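Local structure of Non-sulfated chondroitin lyase E66 (Autographa californica nucleopolyhedrovirus, 3VSN) at residues E608-I612 with L652-F656; S192-V197 with F260-Y265; N370-I376 with F506-V510; V249-G253 with P295-S299. The protein cleaves non-sulfated chondroitin as a lyase in the viral envelope and may digest the chondroitin sulfate barrier of the host midgut peritrophic matrix, aiding oral infection. One frame throughout, in Å; residues are numbered along the deposited sequence.

From the N terminus, the 192-197 helix segment comes first and waits for 260-265, where interaction 2 closes a loop of 62 residues in the helical part of the chain. Before that happens, 249-253 has already opened interaction 4, which closes only at 295-299; interactions 2 and 4 therefore cross, with centres about 22 Å apart. Interaction 4 lies near the middle of the molecule, between the helical part and the strands that follow. The other two come in series: interaction 3 closes a loop of 129 residues, holding 370-376 to a hairpin of a seven-stranded sheet, 506-510, and interaction 1 closes one of 39, joining two sheets near the C terminus, 608-612 with 652-656.

Interaction 1. Residues E608-I612 with L652-F656; sequences EDTTI and LQFIF
Ile612 and Phe654 make an apolar contact between two strands that belong to different sheets near the C-terminal end of the chain. Ile612 CG2 sits over one face of the Phe654 ring, toward its rim, at 3.7 Å from the ring centroid and 22° off the normal, a CH-pi contact. Ile612 CG1 is anti to the backbone N (chi1 -176°), which puts CG2 between N and the carbonyl carbon, over the ring; the two side chains run past each other in opposite directions. The same methyl, Ile612 CG2, meets the edge of Phe656 at CZ, 4.2 Å away. Phe654 also pushes its own rim into the backbone: CZ is 3.4 Å from Thr610 C, and Asp609 O lies at the ring edge. Two antiparallel sheets meet here: strand 611-613 pairs with 642-645, and 654-658 with 600-605; Trp592 touches both Ile612 and Phe654. At the start of both segments, Leu652 CD1 rests on Glu608 CG at 3.8 Å, while the Glu608 carboxylate turns to salt bridges with Lys326 and Arg345. Between the two segments a water donates to Asp609 O at 2.8 Å and to Leu652 O at 2.9 Å.

Interaction 2. Residues S192-V197 with F260-Y265; sequences SMRMGV and FTFAYY
Four rings of 260-265 meet the 192-197 helix, each in its own way. Tyr264 takes Val197 CG1 over one face, a CH-pi contact with the methyl 4.0 Å from the centroid. Phe262 offers its edge to Met193 SD, a Met-aromatic contact in the ring plane with SD 3.9 Å from CE1. Phe260 has the Thr261 methyl on one face, and at its edge comes Arg194 NE, 3.6 Å from Phe260 CZ, the guanidinium turned 72° to the ring. Met193 O and Gly196 CA lie at the edge of the Tyr265 ring, which Val197 CG2 approaches obliquely, 3.9 Å from Tyr265 CZ. Helix 189-205 and helix 262-269 here pack together in the alpha/alpha toroid, all of the touching residues being buried. Arg194 reaches Phe260 because its chain folds back at chi2 and chi3, although it leaves the backbone on the far side. Its charge is met by salt bridges from NE to Glu146 and from NH1 to Glu51, which would hold the group in place. Met193 also touches Tyr254, the catalytic proton donor, which brings the contact up to the active site. The Tyr265 hydroxyl gives its proton to Met193 O, 2.6 Å from OH, coming from above the carbonyl plane, 35° out of it. Tyr265 OH also lies 3.1 Å from Gly196 CA.

Interaction 3. Residues N370-I376 with F506-V510; sequences NRRGRII and FNGVV
Asn507 and Asn370 both carry CG anti to the backbone N (chi1 -161° and -169°), and these torsions send each amide across to the other segment's backbone. Asn507 grips Arg374 twice: OD1 accepts from Arg374 N at 2.8 Å, in the carbonyl plane and on a lone pair, while ND2 donates to Arg374 O, also at 2.8 Å, with that oxygen in the plane of the amide. Asn370 returns the gesture, its ND2 reaching Gly508 O at 2.9 Å in a nearly straight bond of 177°. Its OD1 stays at home, accepting from Arg372 N to make an Asx turn inside the type I turn Asn370-Gly373. Facing it, 506-509 is a type I' turn that closes the hairpin of strands 504-506 and 509-513, at one margin of a seven-stranded antiparallel sheet; Asn507 and Gly508 are the classic pair for its positive phi angles. A water bridges Asn370 N and Asn507 O, and Ile376 CD1 touches Phe506 CZ at 3.7 Å, the one apolar side-chain contact. Asp487 holds Asn507 N. Since each end of the Asn507 amide has its own backbone partner, one accepting and one donating, a flip of the group would set like against like, and its rotation is thereby fixed.

Interaction 4. Residues V249-G253 with P295-S299; sequences VRAYG and PGVMS
Val297 fits between Arg250 and Tyr252, and these three residues account for most of the buried surface. Val297 CG1, anti to the carbonyl carbon (chi1 -57°), touches Arg250 CB at 3.9 Å, while Val297 CB lies 3.8 Å from Tyr252 CD1. The side chains of Tyr252 and Val297 run alongside each other in the same direction, and Val297 CB meets the ring obliquely. The phenol end is anchored elsewhere, its OH bonded to Ala282 O. The backbones hold the three in place: Tyr252 N donates to Val297 O at 3.1 Å, nearly in line with the C=O. Val297 O also receives a CA-H contact from Ala251 CA at 3.4 Å. In return, Val297 CA makes one to Arg250 O at 3.6 Å. Only the base of Arg250 takes part in the packing, for the extended chain carries the guanidinium away to Ser325 O, with Ala347 O a weak second partner. One link remains at that end: a water accepts from Arg250 NH1 at 3.1 Å and donates to Gly296 O at 2.8 Å. Pro295 to Val297 form a short 3-10 turn, closed by Met298 N on Pro295 O, and this turn presents Gly296 O to the water and Val297 O to Tyr252 N. In sequence the two segments lead straight into the catalytic residues, Tyr254, the proton donor, after Gly253 and Arg300, the transition-state stabiliser, after Ser299. Ala251 itself has the side chains of His246 and Glu350 about 6 Å from its own, consistent with the catalytic cleft of a family 8 polysaccharide lyase, between helical and beta domains.

Interaction 1. Residues E608-I612 with L652-F656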
# COMPACT_ATOMS: atom_id res chain seq x y z
N GLU A 608 -5.88 -8.23 -22.48
CA GLU A 608 -4.42 -8.03 -22.53
C GLU A 608 -3.84 -8.27 -23.93
O GLU A 608 -2.68 -8.67 -24.08
CB GLU A 608 -3.71 -8.85 -21.44
CG GLU A 608 -4.20 -8.52 -20.03
CD GLU A 608 -3.68 -9.46 -18.96
OE1 GLU A 608 -3.44 -10.65 -19.26
OE2 GLU A 608 -3.53 -9.02 -17.80
N ASP A 609 -4.65 -8.01 -24.95
CA ASP A 609 -4.21 -8.09 -26.34
C ASP A 609 -2.99 -7.20 -26.57
O ASP A 609 -2.95 -6.05 -26.10
CB ASP A 609 -5.34 -7.65 -27.28
CG ASP A 609 -6.50 -8.64 -27.32
OD1 ASP A 609 -6.51 -9.61 -26.54
OD2 ASP A 609 -7.41 -8.44 -28.14
N THR A 610 -2.00 -7.72 -27.28
CA THR A 610 -0.80 -6.95 -27.61
C THR A 610 -0.92 -6.32 -29.00
O THR A 610 -0.02 -5.63 -29.46
CB THR A 610 0.48 -7.80 -27.51
OG1 THR A 610 0.36 -8.94 -28.37
CG2 THR A 610 0.69 -8.27 -26.07
N THR A 611 -2.05 -6.58 -29.66
CA THR A 611 -2.40 -5.91 -30.91
C THR A 611 -3.75 -5.21 -30.77
O THR A 611 -4.61 -5.66 -30.00
CB THR A 611 -2.44 -6.88 -32.11
OG1 THR A 611 -3.41 -7.91 -31.86
CG2 THR A 611 -1.07 -7.51 -32.36
N ILE A 612 -3.92 -4.09 -31.48
CA ILE A 612 -5.17 -3.33 -31.51
C ILE A 612 -5.57 -3.07 -32.97
O ILE A 612 -4.76 -2.55 -33.74
CB ILE A 612 -5.07 -1.99 -30.72
CG1 ILE A 612 -6.42 -1.27 -30.67
CG2 ILE A 612 -3.98 -1.08 -31.29
CD1 ILE A 612 -6.44 -0.07 -29.73
N LEU A 652 1.00 -2.62 -21.02
CA LEU A 652 0.08 -3.14 -22.04
C LEU A 652 -0.78 -2.08 -22.72
O LEU A 652 -1.76 -2.40 -23.40
CB LEU A 652 -0.81 -4.24 -21.44
CG LEU A 652 -0.12 -5.55 -21.06
CD1 LEU A 652 -1.03 -6.40 -20.18
CD2 LEU A 652 0.31 -6.32 -22.31
N GLN A 653 -0.40 -0.81 -22.57
CA GLN A 653 -1.16 0.29 -23.14
C GLN A 653 -0.61 0.73 -24.49
O GLN A 653 0.59 0.94 -24.64
CB GLN A 653 -1.22 1.47 -22.18
CG GLN A 653 -1.98 1.19 -20.90
CD GLN A 653 -1.93 2.34 -19.91
OE1 GLN A 653 -1.96 3.51 -20.29
NE2 GLN A 653 -1.86 2.01 -18.62
N PHE A 654 -1.50 0.85 -25.47
CA PHE A 654 -1.16 1.41 -26.78
C PHE A 654 -1.25 2.92 -26.68
O PHE A 654 -2.29 3.47 -26.33
CB PHE A 654 -2.15 0.91 -27.85
CG PHE A 654 -2.21 -0.58 -27.97
CD1 PHE A 654 -3.04 -1.33 -27.14
CD2 PHE A 654 -1.45 -1.24 -28.93
CE1 PHE A 654 -3.10 -2.71 -27.25
CE2 PHE A 654 -1.51 -2.62 -29.05
CZ PHE A 654 -2.33 -3.36 -28.21
N ILE A 655 -0.14 3.60 -26.98
CA ILE A 655 -0.09 5.05 -26.89
C ILE A 655 0.05 5.67 -28.28
O ILE A 655 0.91 5.26 -29.07
CB ILE A 655 1.05 5.53 -25.95
CG1 ILE A 655 0.86 4.92 -24.55
CG2 ILE A 655 1.08 7.05 -25.87
CD1 ILE A 655 2.09 4.99 -23.66
N PHE A 656 -0.82 6.63 -28.57
CA PHE A 656 -0.83 7.33 -29.85
C PHE A 656 -0.75 8.83 -29.63
O PHE A 656 -1.21 9.34 -28.60
CB PHE A 656 -2.10 7.00 -30.64
CG PHE A 656 -2.25 5.54 -30.94
CD1 PHE A 656 -1.65 4.98 -32.07
CD2 PHE A 656 -2.99 4.72 -30.10
CE1 PHE A 656 -1.78 3.63 -32.34
CE2 PHE A 656 -3.13 3.36 -30.37
CZ PHE A 656 -2.52 2.82 -31.49
O HOH W 1 -3.93 -4.21 -24.19

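Interaction 2. Residues S192-V197 with F260-Y265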
# COMPACT_ATOMS: atom_id res chain seq x y z
N SER A 192 16.78 -11.78 7.98
CA SER A 192 18.17 -11.65 7.53
C SER A 192 18.50 -10.22 7.08
O SER A 192 19.62 -9.76 7.28
CB SER A 192 18.50 -12.67 6.43
OG SER A 192 18.02 -12.27 5.16
N MET A 193 17.53 -9.54 6.48
CA MET A 193 17.73 -8.15 6.06
C MET A 193 18.01 -7.22 7.25
O MET A 193 18.84 -6.32 7.15
CB MET A 193 16.55 -7.65 5.23
CG MET A 193 16.46 -8.32 3.87
SD MET A 193 15.26 -7.56 2.75
CE MET A 193 13.75 -8.38 3.26
N ARG A 194 17.32 -7.46 8.36
CA ARG A 194 17.55 -6.73 9.61
C ARG A 194 18.94 -7.04 10.17
O ARG A 194 19.71 -6.13 10.48
CB ARG A 194 16.48 -7.08 10.66
CG ARG A 194 15.05 -6.70 10.28
CD ARG A 194 14.81 -5.20 10.29
NE ARG A 194 14.83 -4.62 11.64
CZ ARG A 194 13.80 -4.65 12.48
NH1 ARG A 194 12.66 -5.22 12.13
NH2 ARG A 194 13.91 -4.09 13.68
N MET A 195 19.25 -8.34 10.28
CA MET A 195 20.50 -8.83 10.89
C MET A 195 21.77 -8.36 10.20
O MET A 195 22.77 -8.07 10.86
CB MET A 195 20.49 -10.36 10.92
CG MET A 195 19.43 -10.96 11.83
SD MET A 195 19.03 -12.65 11.35
CE MET A 195 20.50 -13.54 11.84
N GLY A 196 21.74 -8.30 8.87
CA GLY A 196 22.94 -7.96 8.10
C GLY A 196 23.51 -6.58 8.37
O GLY A 196 24.71 -6.37 8.23
N VAL A 197 22.64 -5.64 8.75
CA VAL A 197 23.06 -4.25 8.98
C VAL A 197 23.98 -4.11 10.22
O VAL A 197 25.10 -3.61 10.08
CB VAL A 197 21.86 -3.28 9.04
CG1 VAL A 197 22.33 -1.86 9.35
CG2 VAL A 197 21.09 -3.30 7.72
N PHE A 260 13.73 0.24 5.45
CA PHE A 260 14.75 1.12 6.02
C PHE A 260 16.17 0.55 5.89
O PHE A 260 17.14 1.30 5.86
CB PHE A 260 14.44 1.49 7.47
CG PHE A 260 14.89 0.47 8.48
CD1 PHE A 260 14.13 -0.67 8.72
CD2 PHE A 260 16.07 0.66 9.19
CE1 PHE A 260 14.55 -1.61 9.65
CE2 PHE A 260 16.49 -0.29 10.12
CZ PHE A 260 15.73 -1.42 10.35
N THR A 261 16.29 -0.78 5.81
CA THR A 261 17.60 -1.42 5.67
C THR A 261 18.25 -1.18 4.30
O THR A 261 19.47 -1.26 4.17
CB THR A 261 17.55 -2.95 5.91
OG1 THR A 261 16.88 -3.59 4.82
CG2 THR A 261 16.86 -3.29 7.23
N PHE A 262 17.43 -0.89 3.29
CA PHE A 262 17.93 -0.82 1.91
C PHE A 262 19.02 0.23 1.73
O PHE A 262 20.01 -0.02 1.05
CB PHE A 262 16.79 -0.59 0.90
CG PHE A 262 15.74 -1.68 0.89
CD1 PHE A 262 16.01 -2.96 1.36
CD2 PHE A 262 14.48 -1.41 0.37
CE1 PHE A 262 15.04 -3.94 1.35
CE2 PHE A 262 13.50 -2.40 0.35
CZ PHE A 262 13.78 -3.66 0.84
N ALA A 263 18.83 1.40 2.35
CA ALA A 263 19.81 2.49 2.31
C ALA A 263 21.18 2.07 2.87
O ALA A 263 22.22 2.53 2.38
CB ALA A 263 19.29 3.71 3.05
N TYR A 264 21.17 1.20 3.88
CA TYR A 264 22.40 0.69 4.49
C TYR A 264 23.16 -0.21 3.52
O TYR A 264 24.36 -0.03 3.31
CB TYR A 264 22.10 -0.05 5.79
CG TYR A 264 21.56 0.84 6.89
CD1 TYR A 264 22.42 1.44 7.80
CD2 TYR A 264 20.19 1.09 6.99
CE1 TYR A 264 21.93 2.26 8.81
CE2 TYR A 264 19.69 1.91 7.99
CZ TYR A 264 20.56 2.50 8.89
OH TYR A 264 20.07 3.31 9.88
N TYR A 265 22.46 -1.18 2.92
CA TYR A 265 23.07 -2.10 1.96
C TYR A 265 23.60 -1.40 0.72
O TYR A 265 24.65 -1.77 0.18
CB TYR A 265 22.10 -3.23 1.59
CG TYR A 265 21.84 -4.17 2.74
CD1 TYR A 265 22.86 -4.96 3.27
CD2 TYR A 265 20.57 -4.28 3.30
CE1 TYR A 265 22.63 -5.82 4.33
CE2 TYR A 265 20.32 -5.15 4.36
CZ TYR A 265 21.36 -5.91 4.87
OH TYR A 265 21.11 -6.77 5.91

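Interaction 3. Residues N370-I376 with F506-V510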
# COMPACT_ATOMS: atom_id res chain seq x y z
N ASN A 370 -8.93 13.26 0.19
CA ASN A 370 -8.39 14.61 0.21
C ASN A 370 -7.07 14.60 0.99
O ASN A 370 -7.04 14.16 2.14
CB ASN A 370 -9.40 15.57 0.86
CG ASN A 370 -9.04 17.03 0.68
OD1 ASN A 370 -7.90 17.43 0.91
ND2 ASN A 370 -10.02 17.83 0.29
N ARG A 371 -6.00 15.07 0.36
CA ARG A 371 -4.67 15.05 0.99
C ARG A 371 -4.60 15.88 2.27
O ARG A 371 -3.75 15.63 3.12
CB ARG A 371 -3.59 15.48 -0.01
CG ARG A 371 -3.34 14.45 -1.09
CD ARG A 371 -2.19 14.85 -2.00
NE ARG A 371 -0.91 14.88 -1.28
CZ ARG A 371 0.23 15.32 -1.80
NH1 ARG A 371 0.28 15.75 -3.06
NH2 ARG A 371 1.33 15.31 -1.07
N ARG A 372 -5.50 16.85 2.40
CA ARG A 372 -5.60 17.65 3.62
C ARG A 372 -6.70 17.18 4.57
O ARG A 372 -6.94 17.78 5.62
CB ARG A 372 -5.74 19.14 3.26
CG ARG A 372 -4.47 19.71 2.64
CD ARG A 372 -4.48 21.22 2.49
NE ARG A 372 -5.31 21.86 3.50
CZ ARG A 372 -6.24 22.77 3.24
NH1 ARG A 372 -6.45 23.19 1.99
NH2 ARG A 372 -6.95 23.28 4.23
N GLY A 373 -7.35 16.07 4.21
CA GLY A 373 -8.40 15.48 5.05
C GLY A 373 -7.84 14.75 6.26
O GLY A 373 -6.63 14.55 6.38
N ARG A 374 -8.73 14.37 7.18
CA ARG A 374 -8.34 13.54 8.32
C ARG A 374 -8.08 12.12 7.82
O ARG A 374 -8.84 11.60 7.00
CB ARG A 374 -9.45 13.51 9.38
CG ARG A 374 -9.55 14.75 10.25
CD ARG A 374 -10.35 14.46 11.52
NE ARG A 374 -10.96 15.63 12.15
CZ ARG A 374 -11.61 16.61 11.52
NH1 ARG A 374 -11.77 16.60 10.20
NH2 ARG A 374 -12.13 17.62 12.22
N ILE A 375 -7.00 11.50 8.30
CA ILE A 375 -6.76 10.10 8.00
C ILE A 375 -7.57 9.26 8.99
O ILE A 375 -7.14 9.02 10.12
CB ILE A 375 -5.26 9.72 8.00
CG1 ILE A 375 -4.49 10.58 6.99
CG2 ILE A 375 -5.09 8.23 7.69
CD1 ILE A 375 -2.99 10.43 7.03
N ILE A 376 -8.75 8.84 8.56
CA ILE A 376 -9.62 8.00 9.37
C ILE A 376 -9.41 6.57 8.90
O ILE A 376 -9.78 6.23 7.78
CB ILE A 376 -11.10 8.39 9.21
CG1 ILE A 376 -11.30 9.88 9.50
CG2 ILE A 376 -11.99 7.51 10.10
CD1 ILE A 376 -12.65 10.43 9.09
N PHE A 506 -18.19 14.88 3.11
CA PHE A 506 -17.50 14.35 4.28
C PHE A 506 -15.99 14.39 4.10
O PHE A 506 -15.47 13.94 3.07
CB PHE A 506 -17.96 12.93 4.63
CG PHE A 506 -17.29 12.39 5.87
CD1 PHE A 506 -17.60 12.92 7.12
CD2 PHE A 506 -16.34 11.38 5.79
CE1 PHE A 506 -16.98 12.46 8.27
CE2 PHE A 506 -15.71 10.91 6.94
CZ PHE A 506 -16.04 11.45 8.18
N ASN A 507 -15.30 14.92 5.10
CA ASN A 507 -13.84 14.85 5.18
C ASN A 507 -13.15 15.32 3.89
O ASN A 507 -12.25 14.65 3.37
CB ASN A 507 -13.41 13.42 5.56
CG ASN A 507 -11.99 13.34 6.09
OD1 ASN A 507 -11.42 14.34 6.52
ND2 ASN A 507 -11.42 12.14 6.08
N GLY A 508 -13.59 16.46 3.38
CA GLY A 508 -13.00 17.08 2.19
C GLY A 508 -13.34 16.44 0.85
O GLY A 508 -12.68 16.70 -0.15
N VAL A 509 -14.37 15.59 0.84
CA VAL A 509 -14.83 14.93 -0.38
C VAL A 509 -16.34 15.15 -0.53
O VAL A 509 -17.09 15.05 0.45
CB VAL A 509 -14.49 13.42 -0.37
CG1 VAL A 509 -15.01 12.74 -1.63
CG2 VAL A 509 -12.98 13.22 -0.27
N VAL A 510 -16.77 15.44 -1.75
CA VAL A 510 -18.17 15.74 -2.06
C VAL A 510 -18.69 14.73 -3.07
O VAL A 510 -17.99 14.40 -4.03
CB VAL A 510 -18.30 17.18 -2.63
CG1 VAL A 510 -19.75 17.55 -2.87
CG2 VAL A 510 -17.64 18.18 -1.70
O HOH W 2 -10.75 12.48 2.28

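Interaction 4. Residues V249-G253 with P295-S299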
# COMPACT_ATOMS: atom_id res chain seq x y z
N VAL A 249 -0.80 -12.90 -3.54
CA VAL A 249 -1.47 -11.79 -2.85
C VAL A 249 -0.70 -10.48 -3.06
O VAL A 249 0.52 -10.43 -2.86
CB VAL A 249 -1.65 -12.08 -1.33
CG1 VAL A 249 -2.49 -11.00 -0.66
CG2 VAL A 249 -2.29 -13.44 -1.11
N ARG A 250 -1.40 -9.42 -3.46
CA ARG A 250 -0.83 -8.07 -3.44
C ARG A 250 -0.63 -7.68 -1.97
O ARG A 250 -1.60 -7.52 -1.23
CB ARG A 250 -1.75 -7.05 -4.13
CG ARG A 250 -2.04 -7.33 -5.60
CD ARG A 250 -3.06 -6.34 -6.17
NE ARG A 250 -3.59 -6.81 -7.45
CZ ARG A 250 -4.60 -7.67 -7.59
NH1 ARG A 250 -5.21 -8.17 -6.52
NH2 ARG A 250 -5.01 -8.03 -8.80
N ALA A 251 0.63 -7.54 -1.55
CA ALA A 251 0.95 -7.39 -0.12
C ALA A 251 2.29 -6.68 0.11
O ALA A 251 3.35 -7.25 -0.13
CB ALA A 251 0.96 -8.75 0.56
N TYR A 252 2.22 -5.44 0.59
CA TYR A 252 3.41 -4.62 0.74
C TYR A 252 4.12 -4.76 2.09
O TYR A 252 5.19 -4.17 2.29
CB TYR A 252 3.07 -3.16 0.44
CG TYR A 252 3.19 -2.83 -1.03
CD1 TYR A 252 2.28 -3.34 -1.96
CD2 TYR A 252 4.23 -2.03 -1.49
CE1 TYR A 252 2.39 -3.04 -3.31
CE2 TYR A 252 4.36 -1.73 -2.84
CZ TYR A 252 3.44 -2.23 -3.74
OH TYR A 252 3.56 -1.93 -5.08
N GLY A 253 3.54 -5.56 2.99
CA GLY A 253 4.10 -5.77 4.33
C GLY A 253 5.57 -6.15 4.35
O GLY A 253 6.34 -5.62 5.16
N PRO A 295 -6.35 0.04 0.36
CA PRO A 295 -6.41 -1.11 1.27
C PRO A 295 -6.11 -2.46 0.64
O PRO A 295 -5.57 -3.33 1.31
CB PRO A 295 -7.85 -1.07 1.79
CG PRO A 295 -8.27 0.36 1.66
CD PRO A 295 -7.58 0.86 0.42
N GLY A 296 -6.45 -2.63 -0.64
CA GLY A 296 -6.25 -3.91 -1.34
C GLY A 296 -4.83 -4.45 -1.40
O GLY A 296 -4.63 -5.64 -1.64
N VAL A 297 -3.83 -3.60 -1.17
CA VAL A 297 -2.42 -4.03 -1.18
C VAL A 297 -1.82 -4.10 0.23
O VAL A 297 -0.63 -4.37 0.40
CB VAL A 297 -1.53 -3.16 -2.10
CG1 VAL A 297 -2.06 -3.16 -3.53
CG2 VAL A 297 -1.41 -1.74 -1.57
N MET A 298 -2.66 -3.85 1.24
CA MET A 298 -2.20 -3.77 2.63
C MET A 298 -2.63 -4.98 3.47
O MET A 298 -3.07 -5.99 2.92
CB MET A 298 -2.64 -2.44 3.26
CG MET A 298 -2.02 -1.21 2.59
SD MET A 298 -0.23 -1.08 2.83
CE MET A 298 -0.16 -0.30 4.45
N SER A 299 -2.50 -4.88 4.79
CA SER A 299 -2.68 -6.05 5.66
C SER A 299 -4.13 -6.53 5.77
O SER A 299 -5.08 -5.79 5.46
CB SER A 299 -2.06 -5.81 7.04
OG SER A 299 -2.45 -4.56 7.57
O HOH W 3 -5.64 -7.39 -3.55